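Local coordinates for cell division control protein Cdc48 (Mycobacterium smegmatis, PDB 5E7P) that probably binds and hydrolyses ATP as a Cdc48-type AAA ATPase with two AAA modules in tandem, each holding ADP in this crystal, at residues A549-E554 with F583-D588; R520-Y525 with R647-E652; S163-S168 with G407-D412; E436-A441 with P452-A457. All blocks are in the same frame, centred on the assembly; numbering follows the deposited sequence.

Contact 1 of 4, residues A549-E554 with F583-D588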
# COMPACT_ATOMS: atom_id res chain seq x y z
N ALA A 549 7.70 -9.02 4.09
CA ALA A 549 8.24 -8.44 5.32
C ALA A 549 7.41 -8.76 6.55
O ALA A 549 6.18 -8.75 6.51
CB ALA A 549 8.37 -6.94 5.16
N VAL A 550 8.09 -9.04 7.66
CA VAL A 550 7.43 -9.25 8.95
C VAL A 550 8.15 -8.51 10.07
O VAL A 550 9.35 -8.27 10.00
CB VAL A 550 7.34 -10.75 9.32
CG1 VAL A 550 6.59 -11.53 8.24
CG2 VAL A 550 8.72 -11.34 9.56
N LYS A 551 7.39 -8.12 11.09
CA LYS A 551 7.97 -7.61 12.33
C LYS A 551 8.06 -8.76 13.33
O LYS A 551 7.06 -9.42 13.61
CB LYS A 551 7.12 -6.49 12.92
CG LYS A 551 7.38 -5.12 12.33
CD LYS A 551 6.85 -4.01 13.23
CE LYS A 551 7.89 -3.53 14.24
NZ LYS A 551 8.33 -4.59 15.20
N GLY A 552 9.26 -8.98 13.87
CA GLY A 552 9.53 -10.08 14.78
C GLY A 552 8.52 -10.24 15.90
O GLY A 552 8.10 -11.36 16.21
N SER A 553 8.11 -9.13 16.49
CA SER A 553 7.15 -9.14 17.59
C SER A 553 5.78 -9.65 17.15
O SER A 553 5.20 -10.53 17.80
CB SER A 553 7.00 -7.74 18.19
OG SER A 553 8.22 -7.30 18.75
N GLU A 554 5.27 -9.10 16.06
CA GLU A 554 3.91 -9.38 15.60
C GLU A 554 3.71 -10.84 15.19
O GLU A 554 2.70 -11.45 15.53
CB GLU A 554 3.53 -8.46 14.44
CG GLU A 554 3.72 -6.99 14.76
CD GLU A 554 3.07 -6.08 13.74
OE1 GLU A 554 2.37 -6.61 12.84
OE2 GLU A 554 3.24 -4.85 13.83
N PHE A 583 12.28 -9.33 4.28
CA PHE A 583 12.62 -8.38 5.33
C PHE A 583 12.15 -8.87 6.70
O PHE A 583 10.95 -8.90 6.98
CB PHE A 583 12.01 -7.00 5.01
CG PHE A 583 12.41 -5.92 5.98
CD1 PHE A 583 13.57 -6.03 6.73
CD2 PHE A 583 11.62 -4.80 6.14
CE1 PHE A 583 13.93 -5.04 7.63
CE2 PHE A 583 11.98 -3.80 7.03
CZ PHE A 583 13.13 -3.92 7.77
N LEU A 584 13.10 -9.25 7.54
CA LEU A 584 12.83 -9.65 8.91
C LEU A 584 13.18 -8.52 9.87
O LEU A 584 14.26 -8.49 10.45
CB LEU A 584 13.62 -10.91 9.27
CG LEU A 584 13.44 -12.12 8.35
CD1 LEU A 584 14.39 -13.25 8.75
CD2 LEU A 584 12.00 -12.61 8.37
N ASP A 585 12.26 -7.57 10.01
CA ASP A 585 12.47 -6.46 10.93
C ASP A 585 12.32 -6.93 12.37
O ASP A 585 11.58 -7.88 12.63
CB ASP A 585 11.50 -5.31 10.64
CG ASP A 585 11.92 -4.02 11.31
OD1 ASP A 585 13.10 -3.91 11.72
OD2 ASP A 585 11.07 -3.11 11.43
N GLU A 586 13.02 -6.27 13.28
CA GLU A 586 13.08 -6.67 14.68
C GLU A 586 13.43 -8.16 14.79
O GLU A 586 12.73 -8.93 15.46
CB GLU A 586 11.78 -6.35 15.40
CG GLU A 586 11.93 -6.18 16.91
CD GLU A 586 10.63 -5.85 17.60
OE1 GLU A 586 10.63 -5.72 18.85
OE2 GLU A 586 9.59 -5.73 16.90
N ILE A 587 14.51 -8.54 14.13
CA ILE A 587 14.95 -9.93 14.04
C ILE A 587 15.34 -10.50 15.41
O ILE A 587 15.38 -11.71 15.59
CB ILE A 587 16.12 -10.06 13.01
CG1 ILE A 587 16.51 -11.52 12.78
CG2 ILE A 587 17.31 -9.23 13.45
CD1 ILE A 587 15.43 -12.36 12.14
N ASP A 588 15.61 -9.62 16.37
CA ASP A 588 15.96 -10.06 17.72
C ASP A 588 14.77 -10.69 18.44
O ASP A 588 14.94 -11.59 19.26
CB ASP A 588 16.54 -8.91 18.54
CG ASP A 588 15.62 -7.70 18.59
OD1 ASP A 588 15.20 -7.22 17.51
OD2 ASP A 588 15.31 -7.24 19.71
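Ala-549, Val-550 and Lys-551 run beside Phe-583, Leu-584 and Asp-585 as parallel strands, with only 12° between the axes of the short segments. The backbone ladder supports this reading: Val-550 N gives its hydrogen to Phe-583 O at 2.9 Å, Val-550 O accepts from Asp-585 N at 3.0 Å, and Gly-552 N closes the row on Asp-585 O. On one face of the sheet Val-550 CG2 and Leu-584 CD2 lie side by side, 3.7 Å apart. The other face carries Ala-549 CB against Phe-583 CB, and further along Lys-551 and Asp-585. The sequence of 583-588 and its place at the end of an inner strand identify the Walker B motif of a P-loop ATPase, and Asp-585 accordingly lies close to Lys-532 and Thr-533 of the ADP site. Next to it, Glu-586 reaches across to the first segment. Its CB lies 3.9 Å from Lys-551 NZ and about as far from Gly-552 N. CG is anti to the backbone N (chi1 -155°), and from there an extended chain carries CD to the start of helix 552-558. OE1 passes close to Ser-553 OG. OE2 accepts a hydrogen bond from Ser-553 OG at 2.8 Å, the hydroxyl standing 45° out of the carboxylate plane. The same oxygen forms a salt bridge with Lys-551 NZ, whose chain bends at its last two torsions to arrive there; the modelled separation is implausibly short and its exact value doubtful.

Contact 2 of 4, residues R520-Y525 with R647-E652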
# COMPACT_ATOMS: atom_id res chain seq x y z
N ARG A 520 24.34 -12.58 -0.26
CA ARG A 520 24.54 -12.97 1.13
C ARG A 520 23.47 -12.35 2.02
O ARG A 520 22.96 -11.27 1.73
CB ARG A 520 25.93 -12.57 1.60
CG ARG A 520 27.06 -13.31 0.89
CD ARG A 520 27.13 -14.76 1.37
NE ARG A 520 27.23 -15.72 0.27
CZ ARG A 520 26.21 -16.44 -0.17
NH1 ARG A 520 25.01 -16.32 0.38
NH2 ARG A 520 26.39 -17.29 -1.17
N GLY A 521 23.12 -13.05 3.10
CA GLY A 521 22.18 -12.53 4.07
C GLY A 521 22.72 -11.28 4.73
O GLY A 521 23.91 -11.19 5.04
N VAL A 522 21.84 -10.31 4.95
CA VAL A 522 22.25 -9.02 5.50
C VAL A 522 21.65 -8.77 6.88
O VAL A 522 20.44 -8.91 7.07
CB VAL A 522 21.84 -7.87 4.56
CG1 VAL A 522 22.20 -6.53 5.17
CG2 VAL A 522 22.50 -8.04 3.19
N LEU A 523 22.50 -8.40 7.83
CA LEU A 523 22.02 -7.92 9.12
C LEU A 523 22.24 -6.41 9.23
O LEU A 523 23.37 -5.94 9.30
CB LEU A 523 22.72 -8.62 10.28
CG LEU A 523 22.27 -8.08 11.65
CD1 LEU A 523 20.81 -8.42 11.91
CD2 LEU A 523 23.15 -8.57 12.78
N LEU A 524 21.14 -5.67 9.23
CA LEU A 524 21.18 -4.22 9.31
C LEU A 524 20.91 -3.80 10.75
O LEU A 524 19.88 -4.15 11.31
CB LEU A 524 20.13 -3.63 8.38
CG LEU A 524 20.26 -2.18 7.94
CD1 LEU A 524 21.57 -1.96 7.22
CD2 LEU A 524 19.11 -1.81 7.05
N TYR A 525 21.84 -3.07 11.35
CA TYR A 525 21.69 -2.69 12.76
C TYR A 525 22.22 -1.30 13.06
O TYR A 525 23.26 -0.88 12.54
CB TYR A 525 22.36 -3.73 13.67
CG TYR A 525 23.84 -3.88 13.43
CD1 TYR A 525 24.32 -4.79 12.48
CD2 TYR A 525 24.77 -3.13 14.13
CE1 TYR A 525 25.67 -4.93 12.26
CE2 TYR A 525 26.12 -3.27 13.91
CZ TYR A 525 26.57 -4.17 12.97
OH TYR A 525 27.92 -4.31 12.75
N ARG A 647 26.56 -10.62 6.22
CA ARG A 647 26.96 -9.28 5.83
C ARG A 647 26.43 -8.26 6.84
O ARG A 647 25.26 -7.86 6.78
CB ARG A 647 26.48 -8.95 4.42
CG ARG A 647 26.83 -7.55 3.95
CD ARG A 647 26.86 -7.48 2.43
NE ARG A 647 27.95 -8.27 1.88
CZ ARG A 647 28.11 -8.53 0.59
NH1 ARG A 647 27.25 -8.06 -0.30
NH2 ARG A 647 29.14 -9.26 0.19
N LEU A 648 27.29 -7.85 7.76
CA LEU A 648 26.92 -6.93 8.82
C LEU A 648 27.04 -5.47 8.38
O LEU A 648 28.14 -4.96 8.20
CB LEU A 648 27.80 -7.16 10.06
CG LEU A 648 27.29 -8.13 11.13
CD1 LEU A 648 26.94 -9.49 10.54
CD2 LEU A 648 28.32 -8.26 12.24
N VAL A 649 25.89 -4.82 8.21
CA VAL A 649 25.88 -3.40 7.86
C VAL A 649 25.47 -2.57 9.06
O VAL A 649 24.33 -2.65 9.54
CB VAL A 649 24.93 -3.11 6.69
CG1 VAL A 649 25.01 -1.64 6.31
CG2 VAL A 649 25.26 -3.99 5.49
N PHE A 650 26.40 -1.76 9.56
CA PHE A 650 26.13 -0.88 10.69
C PHE A 650 25.67 0.50 10.21
O PHE A 650 26.37 1.17 9.45
CB PHE A 650 27.36 -0.75 11.59
CG PHE A 650 27.23 0.30 12.65
CD1 PHE A 650 26.12 0.34 13.48
CD2 PHE A 650 28.23 1.25 12.84
CE1 PHE A 650 26.00 1.31 14.46
CE2 PHE A 650 28.12 2.22 13.82
CZ PHE A 650 27.00 2.25 14.63
N VAL A 651 24.49 0.91 10.65
CA VAL A 651 23.96 2.23 10.34
C VAL A 651 24.38 3.21 11.42
O VAL A 651 23.82 3.21 12.52
CB VAL A 651 22.43 2.22 10.21
CG1 VAL A 651 21.90 3.62 9.94
CG2 VAL A 651 21.99 1.25 9.11
N GLU A 652 25.37 4.04 11.11
CA GLU A 652 25.86 5.05 12.04
C GLU A 652 24.80 6.09 12.35
O GLU A 652 23.93 6.36 11.51
CB GLU A 652 27.09 5.75 11.44
CG GLU A 652 28.35 4.90 11.40
CD GLU A 652 29.24 5.12 12.61
OE1 GLU A 652 28.90 5.97 13.46
OE2 GLU A 652 30.28 4.43 12.71
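Tyr-525 lays its ring over the neighbouring strand at Leu-648 and Phe-650, filling the hollow between those two side chains. Its chi1 of 60° places CG between the backbone N and the carbonyl carbon and turns the ring across the sheet surface. Phe-650 CA then lies over one ring face, 4.1 Å from the centroid and 16° off the normal, a CH-pi contact. Leu-648 CB meets the ring's edge in plane, 3.8 Å from Tyr-525 CE1. The Phe-650 ring is nearly parallel but slid aside, its centroid 5.7 Å from that of Tyr-525, so overlap is slight. Beneath this packing five backbone hydrogen bonds, from Arg-647 N to Gly-521 O through Val-651 N to Tyr-525 O, hold two parallel strands of the RecA-like AAA core; strand 521-525 leads into the P-loop of the second ADP site, and 645-650 is an edge strand of the sheet within this chain. On the reverse face Val-649 wedges between Val-522 and Leu-524: CG2 faces Val-522 CG1 at 4.0 Å, and CG1 touches Leu-524 CD1 at 3.6 Å. Leu-524 CD1 in turn fits between Val-649 and Val-651, whose CG2 is 3.7 Å from it. Helix 491-506 covers this side through Leu-497 and Thr-493, while Phe-741 meets the Tyr-525 ring edge-to-face.

Contact 3 of 4, residues S163-S168 with G407-D412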
# COMPACT_ATOMS: atom_id res chain seq x y z
N SER A 163 -17.69 11.37 -25.07
CA SER A 163 -18.34 10.20 -24.48
C SER A 163 -17.61 8.92 -24.89
O SER A 163 -17.46 8.00 -24.09
CB SER A 163 -19.81 10.13 -24.90
OG SER A 163 -19.94 10.05 -26.30
N ALA A 164 -17.15 8.88 -26.13
CA ALA A 164 -16.37 7.75 -26.62
C ALA A 164 -15.03 7.70 -25.88
O ALA A 164 -14.50 6.62 -25.62
CB ALA A 164 -16.15 7.87 -28.12
N LEU A 165 -14.50 8.87 -25.55
CA LEU A 165 -13.25 8.97 -24.80
C LEU A 165 -13.44 8.43 -23.39
O LEU A 165 -12.65 7.62 -22.93
CB LEU A 165 -12.76 10.41 -24.76
CG LEU A 165 -11.54 10.69 -23.87
CD1 LEU A 165 -10.35 9.85 -24.30
CD2 LEU A 165 -11.18 12.17 -23.89
N ALA A 166 -14.49 8.90 -22.72
CA ALA A 166 -14.78 8.48 -21.35
C ALA A 166 -14.93 6.97 -21.24
O ALA A 166 -14.44 6.36 -20.29
CB ALA A 166 -16.03 9.18 -20.84
N SER A 167 -15.60 6.37 -22.22
CA SER A 167 -15.82 4.92 -22.21
C SER A 167 -14.55 4.15 -22.55
O SER A 167 -14.34 3.04 -22.06
CB SER A 167 -16.95 4.55 -23.18
OG SER A 167 -18.18 5.11 -22.75
N SER A 168 -13.71 4.73 -23.40
CA SER A 168 -12.46 4.08 -23.80
C SER A 168 -11.45 4.11 -22.67
O SER A 168 -10.50 3.32 -22.65
CB SER A 168 -11.87 4.76 -25.04
OG SER A 168 -11.51 6.10 -24.77
N GLY A 407 -6.37 2.72 -27.99
CA GLY A 407 -7.63 3.22 -28.50
C GLY A 407 -8.01 4.55 -27.88
O GLY A 407 -9.16 4.99 -27.98
N VAL A 408 -7.05 5.19 -27.23
CA VAL A 408 -7.27 6.49 -26.61
C VAL A 408 -6.54 7.58 -27.38
O VAL A 408 -5.31 7.60 -27.40
CB VAL A 408 -6.78 6.50 -25.15
CG1 VAL A 408 -7.04 7.86 -24.50
CG2 VAL A 408 -7.44 5.39 -24.35
N PRO A 409 -7.29 8.48 -28.03
CA PRO A 409 -6.74 9.54 -28.88
C PRO A 409 -5.75 10.43 -28.12
O PRO A 409 -6.12 11.04 -27.11
CB PRO A 409 -7.98 10.35 -29.29
CG PRO A 409 -9.03 9.99 -28.30
CD PRO A 409 -8.76 8.57 -27.93
N SER A 410 -4.52 10.50 -28.60
CA SER A 410 -3.47 11.24 -27.91
C SER A 410 -2.43 11.83 -28.86
O SER A 410 -2.41 11.52 -30.05
CB SER A 410 -2.79 10.34 -26.88
OG SER A 410 -2.20 9.21 -27.50
N GLU A 411 -1.56 12.68 -28.32
CA GLU A 411 -0.49 13.31 -29.10
C GLU A 411 0.89 12.93 -28.58
O GLU A 411 1.28 11.77 -28.63
CB GLU A 411 -0.65 14.84 -29.09
CG GLU A 411 -1.79 15.36 -29.94
CD GLU A 411 -2.04 16.84 -29.75
OE1 GLU A 411 -1.27 17.48 -28.98
OE2 GLU A 411 -2.99 17.37 -30.35
N ASP A 412 1.62 13.92 -28.07
CA ASP A 412 2.96 13.70 -27.54
C ASP A 412 2.90 13.47 -26.04
O ASP A 412 3.11 14.39 -25.25
CB ASP A 412 3.86 14.90 -27.84
CG ASP A 412 3.89 15.25 -29.32
OD1 ASP A 412 3.02 16.02 -29.77
OD2 ASP A 412 4.79 14.75 -30.03
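Ser-168, near the end of helix 160-169, comes alongside Val-408 in a segment without regular structure, and their CA atoms are 6.4 Å apart. Gly-407, with a positive phi of 71°, starts that segment, and beyond Pro-409 the chain leads away from the helix. The meeting is therefore confined to one turn of helix and three residues of loop, with 163 Å² buried in total. Leu-165 supplies the apolar part. A chi1 of 173° turns its CG away from the backbone N and sends CD1 out from the helix to Val-408 CG1 at 3.9 Å, the two side chains crossing at about a right angle. The same methyl touches the ring of Pro-409, with CD1 of Leu-165 and CD of Pro-409 4.2 Å apart. One turn on, Ser-168 directs its CB at the loop and approaches Gly-407 O to 4.0 Å, a van der Waals contact. The Ser-168 hydroxyl is engaged within its own helix: OG bonds to Leu-165 O at 2.6 Å, meeting that carbonyl at 113° at the oxygen. Val-408 CG2 faces both Ser-168 O and OG, 4.1 Å from the carbonyl oxygen. The ties across the interface are thus van der Waals packing throughout. The helix lies in the chain between strands 144-146 and 177-184 of a small mixed sheet, whereas the loop joins helices 394-404 and 415-420, consistent with the helical lid of the first AAA module. Pro-452, from the segment before helix 456-462, also touches Leu-165.

Contact 4 of 4, residues E436-A441 with P452-A457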
# COMPACT_ATOMS: atom_id res chain seq x y z
N GLU A 436 -8.23 10.85 -15.15
CA GLU A 436 -8.12 12.27 -14.84
C GLU A 436 -7.59 13.03 -16.04
O GLU A 436 -8.04 14.14 -16.34
CB GLU A 436 -7.21 12.49 -13.63
CG GLU A 436 -6.96 13.95 -13.29
CD GLU A 436 -8.21 14.68 -12.83
OE1 GLU A 436 -9.09 14.03 -12.24
OE2 GLU A 436 -8.31 15.91 -13.07
N GLY A 437 -6.64 12.42 -16.75
CA GLY A 437 -6.08 13.02 -17.94
C GLY A 437 -7.13 13.21 -19.02
O GLY A 437 -7.08 14.16 -19.79
N ALA A 438 -8.10 12.29 -19.05
CA ALA A 438 -9.19 12.37 -20.01
C ALA A 438 -10.13 13.52 -19.67
O ALA A 438 -10.77 14.09 -20.56
CB ALA A 438 -9.95 11.06 -20.06
N LEU A 439 -10.22 13.86 -18.39
CA LEU A 439 -11.05 14.96 -17.94
C LEU A 439 -10.42 16.30 -18.29
O LEU A 439 -11.10 17.24 -18.69
CB LEU A 439 -11.29 14.88 -16.43
CG LEU A 439 -12.05 13.65 -15.93
CD1 LEU A 439 -12.25 13.72 -14.42
CD2 LEU A 439 -13.39 13.52 -16.64
N ARG A 440 -9.10 16.38 -18.14
CA ARG A 440 -8.36 17.60 -18.47
C ARG A 440 -8.41 17.85 -19.98
O ARG A 440 -8.45 19.00 -20.42
CB ARG A 440 -6.92 17.49 -17.99
CG ARG A 440 -6.79 17.06 -16.54
CD ARG A 440 -5.77 17.89 -15.80
NE ARG A 440 -5.96 17.81 -14.36
CZ ARG A 440 -5.41 18.64 -13.48
NH1 ARG A 440 -4.62 19.62 -13.90
NH2 ARG A 440 -5.65 18.50 -12.18
N ALA A 441 -8.42 16.76 -20.75
CA ALA A 441 -8.52 16.86 -22.20
C ALA A 441 -9.92 17.28 -22.61
O ALA A 441 -10.10 18.10 -23.52
CB ALA A 441 -8.15 15.53 -22.84
N PRO A 452 -11.59 16.07 -28.07
CA PRO A 452 -10.58 15.90 -27.02
C PRO A 452 -9.43 14.98 -27.43
O PRO A 452 -9.65 13.89 -27.95
CB PRO A 452 -11.37 15.26 -25.87
CG PRO A 452 -12.52 14.59 -26.54
CD PRO A 452 -12.88 15.48 -27.69
N VAL A 453 -8.20 15.44 -27.20
CA VAL A 453 -7.02 14.64 -27.50
C VAL A 453 -5.96 14.77 -26.40
O VAL A 453 -5.46 15.87 -26.13
CB VAL A 453 -6.43 15.00 -28.89
CG1 VAL A 453 -6.32 16.51 -29.06
CG2 VAL A 453 -5.09 14.31 -29.09
N LEU A 454 -5.63 13.65 -25.77
CA LEU A 454 -4.72 13.64 -24.63
C LEU A 454 -3.31 14.10 -24.98
O LEU A 454 -2.71 13.64 -25.95
CB LEU A 454 -4.66 12.24 -24.00
CG LEU A 454 -5.41 12.04 -22.69
CD1 LEU A 454 -6.91 12.08 -22.92
CD2 LEU A 454 -4.99 10.74 -22.02
N ARG A 455 -2.78 15.01 -24.16
CA ARG A 455 -1.40 15.46 -24.31
C ARG A 455 -0.64 15.24 -23.01
O ARG A 455 -1.23 14.84 -22.00
CB ARG A 455 -1.36 16.93 -24.72
CG ARG A 455 -2.15 17.86 -23.81
CD ARG A 455 -2.25 19.25 -24.40
NE ARG A 455 -2.85 19.25 -25.73
CZ ARG A 455 -3.18 20.34 -26.41
NH1 ARG A 455 -2.96 21.54 -25.88
NH2 ARG A 455 -3.73 20.24 -27.61
N HIS A 456 0.66 15.50 -23.03
CA HIS A 456 1.51 15.28 -21.86
C HIS A 456 1.09 16.16 -20.68
O HIS A 456 1.21 15.76 -19.52
CB HIS A 456 2.97 15.55 -22.20
CG HIS A 456 3.89 15.47 -21.02
ND1 HIS A 456 4.26 14.27 -20.45
CD2 HIS A 456 4.50 16.44 -20.30
CE1 HIS A 456 5.06 14.51 -19.43
NE2 HIS A 456 5.23 15.81 -19.31
N ALA A 457 0.60 17.36 -20.99
CA ALA A 457 0.17 18.30 -19.96
C ALA A 457 -0.93 17.71 -19.08
O ALA A 457 -0.96 17.94 -17.87
CB ALA A 457 -0.31 19.59 -20.61
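A chi1 of -104° followed by a chi2 of 70° swings Leu-454 CD1 onto helix 427-448, where Ala-438 and Ala-441 receive it. CD1 stands 3.7 Å from Ala-441 CB and equally far from Ala-438 CA, and it also comes to 3.8 Å from Gly-437 O. Gly-437, Ala-438 and Ala-441 form a low surface on one side of the helix, so the leucine tip rests almost against the backbone itself. Two residues earlier in the incoming segment, Pro-452 CB approaches Ala-441 O at 3.9 Å, covering the helix just beyond the leucine. The arrangement joins a long helix to the connection that turns back along it and enters helix 456-462, in what is probably the helical lid of the first AAA module. Pro-452 is backed on its other contacts by helix 160-169, and Leu-454 by Leu-459. Polar groups are handled separately: Arg-440 NE pairs with Glu-436 OE2 at 3.3 Å, using the carboxylate's anti lone pair, and Arg-37 forms a second salt bridge to that oxygen. With the Glu-436 and Arg-440 charges paired to one side and aliphatic carbon at the meeting surface, the contact relies on shape fit and burial of apolar area rather than on polar bonds between the segments.

Along the chain contact 3 closes first, contact 4 follows, and contacts 1 and 2 come later, with both segments of contact 1 falling between those of contact 2. The four form two clusters. Contacts 3 and 4 have centres 9 Å apart and are stitched together by probable backbone hydrogen bonds from Glu-411 N to Leu-454 O and from Leu-454 N to Pro-409 O. Contacts 1 and 2 share the five-stranded parallel sheet of the second AAA module; their centres are 15 Å apart, and Ile-587 packs on Leu-523. Between clusters the centres are 44 to 50 Å apart without touching, so each cluster belongs to a different part of the tandem ATPase.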